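Local coordinates for protein lyase/mutase (Burkholderia cenocepacia, PDB 4LSB) that belongs to the phosphoenolpyruvate phosphomutase family of TIM-barrel enzymes, is named a lyase/mutase and binds a magnesium ion, at residues Ala59-Ser64 and Leu78-Asp83. Numbering follows the deposited sequence.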
ATOM      1  N   ALA B  59      -3.348  11.946   2.627  1.00 20.30           N
ATOM      2  CA  ALA B  59      -2.370  11.488   3.610  1.00 20.40           C
ATOM      3  C   ALA B  59      -1.925  10.047   3.401  1.00 21.99           C
ATOM      4  O   ALA B  59      -0.711   9.755   3.456  1.00 20.27           O
ATOM      5  CB  ALA B  59      -2.921  11.592   5.011  1.00 21.76           C
ATOM      6  N   GLY B  60      -2.904   9.155   3.193  1.00 20.28           N
ATOM      7  CA  GLY B  60      -2.615   7.728   2.934  1.00 20.11           C
ATOM      8  C   GLY B  60      -1.809   7.548   1.674  1.00 19.79           C
ATOM      9  O   GLY B  60      -0.831   6.765   1.601  1.00 18.68           O
ATOM     10  N   TYR B  61      -2.181   8.329   0.660  1.00 19.49           N
ATOM     11  CA  TYR B  61      -1.479   8.299  -0.594  1.00 20.62           C
ATOM     12  C   TYR B  61      -0.035   8.706  -0.426  1.00 20.55           C
ATOM     13  O   TYR B  61       0.844   8.039  -0.950  1.00 20.04           O
ATOM     14  CB  TYR B  61      -2.165   9.198  -1.644  1.00 22.74           C
ATOM     15  CG  TYR B  61      -1.424   9.295  -2.976  1.00 24.19           C
ATOM     16  CD1 TYR B  61      -1.626   8.361  -3.961  1.00 25.38           C
ATOM     17  CD2 TYR B  61      -0.513  10.328  -3.227  1.00 27.44           C
ATOM     18  CE1 TYR B  61      -0.960   8.433  -5.176  1.00 26.87           C
ATOM     19  CE2 TYR B  61       0.179  10.400  -4.432  1.00 27.87           C
ATOM     20  CZ  TYR B  61      -0.061   9.451  -5.407  1.00 29.67           C
ATOM     21  OH  TYR B  61       0.597   9.520  -6.634  1.00 32.08           O
ATOM     22  N   ALA B  62       0.185   9.803   0.293  1.00 20.54           N
ATOM     23  CA  ALA B  62       1.507  10.305   0.562  1.00 20.27           C
ATOM     24  C   ALA B  62       2.329   9.282   1.301  1.00 20.18           C
ATOM     25  O   ALA B  62       3.443   9.034   0.879  1.00 19.70           O
ATOM     26  CB  ALA B  62       1.442  11.603   1.341  1.00 20.02           C
ATOM     27  N   PHE B  63       1.807   8.699   2.390  1.00 19.64           N
ATOM     28  CA  PHE B  63       2.550   7.697   3.143  1.00 19.21           C
ATOM     29  C   PHE B  63       2.996   6.534   2.252  1.00 18.92           C
ATOM     30  O   PHE B  63       4.146   6.064   2.390  1.00 19.19           O
ATOM     31  CB  PHE B  63       1.763   7.153   4.356  1.00 19.55           C
ATOM     32  CG  PHE B  63       1.250   8.227   5.284  1.00 20.74           C
ATOM     33  CD1 PHE B  63       1.922   9.444   5.406  1.00 21.09           C
ATOM     34  CD2 PHE B  63       0.108   8.019   6.028  1.00 21.11           C
ATOM     35  CE1 PHE B  63       1.424  10.419   6.253  1.00 22.38           C
ATOM     36  CE2 PHE B  63      -0.408   8.991   6.842  1.00 22.33           C
ATOM     37  CZ  PHE B  63       0.279  10.205   6.955  1.00 22.53           C
ATOM     38  N   SER B  64       2.157   6.128   1.308  1.00 19.46           N
ATOM     39  CA  SER B  64       2.544   5.048   0.384  1.00 20.23           C
ATOM     40  C   SER B  64       3.748   5.439  -0.450  1.00 20.82           C
ATOM     41  O   SER B  64       4.559   4.593  -0.826  1.00 18.94           O
ATOM     42  CB  SER B  64       1.377   4.586  -0.516  1.00 20.86           C
ATOM     43  OG  SER B  64       1.139   5.472  -1.616  1.00 21.19           O
ATOM     44  N   LEU B  78      -5.050  13.098  -9.765  1.00 21.71           N
ATOM     45  CA  LEU B  78      -6.011  12.737 -10.803  1.00 21.35           C
ATOM     46  C   LEU B  78      -5.801  11.302 -11.282  1.00 19.90           C
ATOM     47  O   LEU B  78      -6.761  10.562 -11.491  1.00 19.56           O
ATOM     48  CB  LEU B  78      -5.967  13.733 -11.964  1.00 21.91           C
ATOM     49  CG  LEU B  78      -6.464  15.152 -11.643  1.00 23.05           C
ATOM     50  CD1 LEU B  78      -6.221  16.029 -12.877  1.00 24.78           C
ATOM     51  CD2 LEU B  78      -7.944  15.171 -11.311  1.00 22.59           C
ATOM     52  N   ASP B  79      -4.543  10.906 -11.488  1.00 20.82           N
ATOM     53  CA  ASP B  79      -4.232   9.530 -11.802  1.00 21.17           C
ATOM     54  C   ASP B  79      -4.724   8.579 -10.698  1.00 20.83           C
ATOM     55  O   ASP B  79      -5.277   7.509 -11.007  1.00 20.08           O
ATOM     56  CB  ASP B  79      -2.717   9.322 -12.033  1.00 22.67           C
ATOM     57  CG  ASP B  79      -2.234   9.924 -13.345  1.00 25.65           C
ATOM     58  OD1 ASP B  79      -3.030  10.069 -14.293  1.00 25.88           O
ATOM     59  OD2 ASP B  79      -1.033  10.256 -13.422  1.00 26.22           O
ATOM     60  N   HIS B  80      -4.499   8.986  -9.448  1.00 19.48           N
ATOM     61  CA  HIS B  80      -4.849   8.190  -8.249  1.00 19.87           C
ATOM     62  C   HIS B  80      -6.371   8.020  -8.181  1.00 18.96           C
ATOM     63  O   HIS B  80      -6.892   6.912  -7.992  1.00 19.63           O
ATOM     64  CB  HIS B  80      -4.281   8.878  -7.000  1.00 20.50           C
ATOM     65  CG  HIS B  80      -4.569   8.177  -5.692  1.00 20.56           C
ATOM     66  ND1 HIS B  80      -4.155   6.893  -5.416  1.00 23.08           N
ATOM     67  CD2 HIS B  80      -5.191   8.615  -4.570  1.00 20.25           C
ATOM     68  CE1 HIS B  80      -4.523   6.564  -4.187  1.00 20.92           C
ATOM     69  NE2 HIS B  80      -5.136   7.600  -3.648  1.00 19.76           N
ATOM     70  N   ILE B  81      -7.094   9.099  -8.383  1.00 17.79           N
ATOM     71  CA  ILE B  81      -8.554   9.004  -8.418  1.00 17.29           C
ATOM     72  C   ILE B  81      -8.986   7.985  -9.453  1.00 17.76           C
ATOM     73  O   ILE B  81      -9.801   7.093  -9.164  1.00 17.72           O
ATOM     74  CB  ILE B  81      -9.193  10.342  -8.760  1.00 18.64           C
ATOM     75  CG1 ILE B  81      -9.019  11.313  -7.611  1.00 19.20           C
ATOM     76  CG2 ILE B  81     -10.659  10.134  -9.077  1.00 18.37           C
ATOM     77  CD1 ILE B  81      -9.295  12.753  -8.038  1.00 20.34           C
ATOM     78  N   ALA B  82      -8.473   8.098 -10.684  1.00 18.21           N
ATOM     79  CA  ALA B  82      -8.842   7.138 -11.729  1.00 19.28           C
ATOM     80  C   ALA B  82      -8.514   5.671 -11.340  1.00 18.68           C
ATOM     81  O   ALA B  82      -9.264   4.726 -11.713  1.00 18.28           O
ATOM     82  CB  ALA B  82      -8.168   7.502 -13.064  1.00 20.51           C
ATOM     83  N   ASP B  83      -7.399   5.487 -10.660  1.00 20.24           N
ATOM     84  CA  ASP B  83      -6.988   4.139 -10.242  1.00 21.36           C
ATOM     85  C   ASP B  83      -8.013   3.585  -9.264  1.00 19.36           C
ATOM     86  O   ASP B  83      -8.340   2.435  -9.334  1.00 18.12           O
ATOM     87  CB  ASP B  83      -5.633   4.129  -9.504  1.00 23.08           C
ATOM     88  CG  ASP B  83      -4.442   4.212 -10.434  1.00 26.97           C
ATOM     89  OD1 ASP B  83      -4.595   4.025 -11.662  1.00 27.71           O
ATOM     90  OD2 ASP B  83      -3.346   4.507  -9.901  1.00 32.37           O
TER
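Y61 and H80 alone join the helical segments 59-64 and 78-83, through an edge-to-face pair of rings. The tyrosine supplies the edge and the histidine the face. CD1 of Y61 sits over the centre of the imidazole, 3.2 Å above its plane. CD1 of Y61 comes nearest to ND1 of H80, at 3.3 Å. The ring centroids are 4.4 Å apart and the planes meet at 55°. CE1 of Y61 follows on the same side and lies 3.8 Å from CB of H80. At the other end, NE2 of H80 comes to 3.9 Å from CB of Y61. The two side chains thus pass each other in opposite directions, each ring reaching back toward the other's CB. In both residues CG is trans to the backbone N (chi1 176° in Y61, 180° in H80). This carries the rings across the gap from CA of Y61 to CA of H80, 8.4 Å. No hydrogen bond links the segments.

Beside Y61, the hydroxyl of S64 donates to the carbonyl O of Y61, three residues earlier in the same helix (OG to O, 2.7 Å). F63 packs on L250 of helix 244-263 and on I278 of the second subunit. The side chain of Y61 is about 9 Å from the magnesium ion, which S58 and E97 bind. The aromatic pair joins helix 58-64, after strand 54-55, to helix 74-88, before strand 92-95, within a TIM-barrel fold.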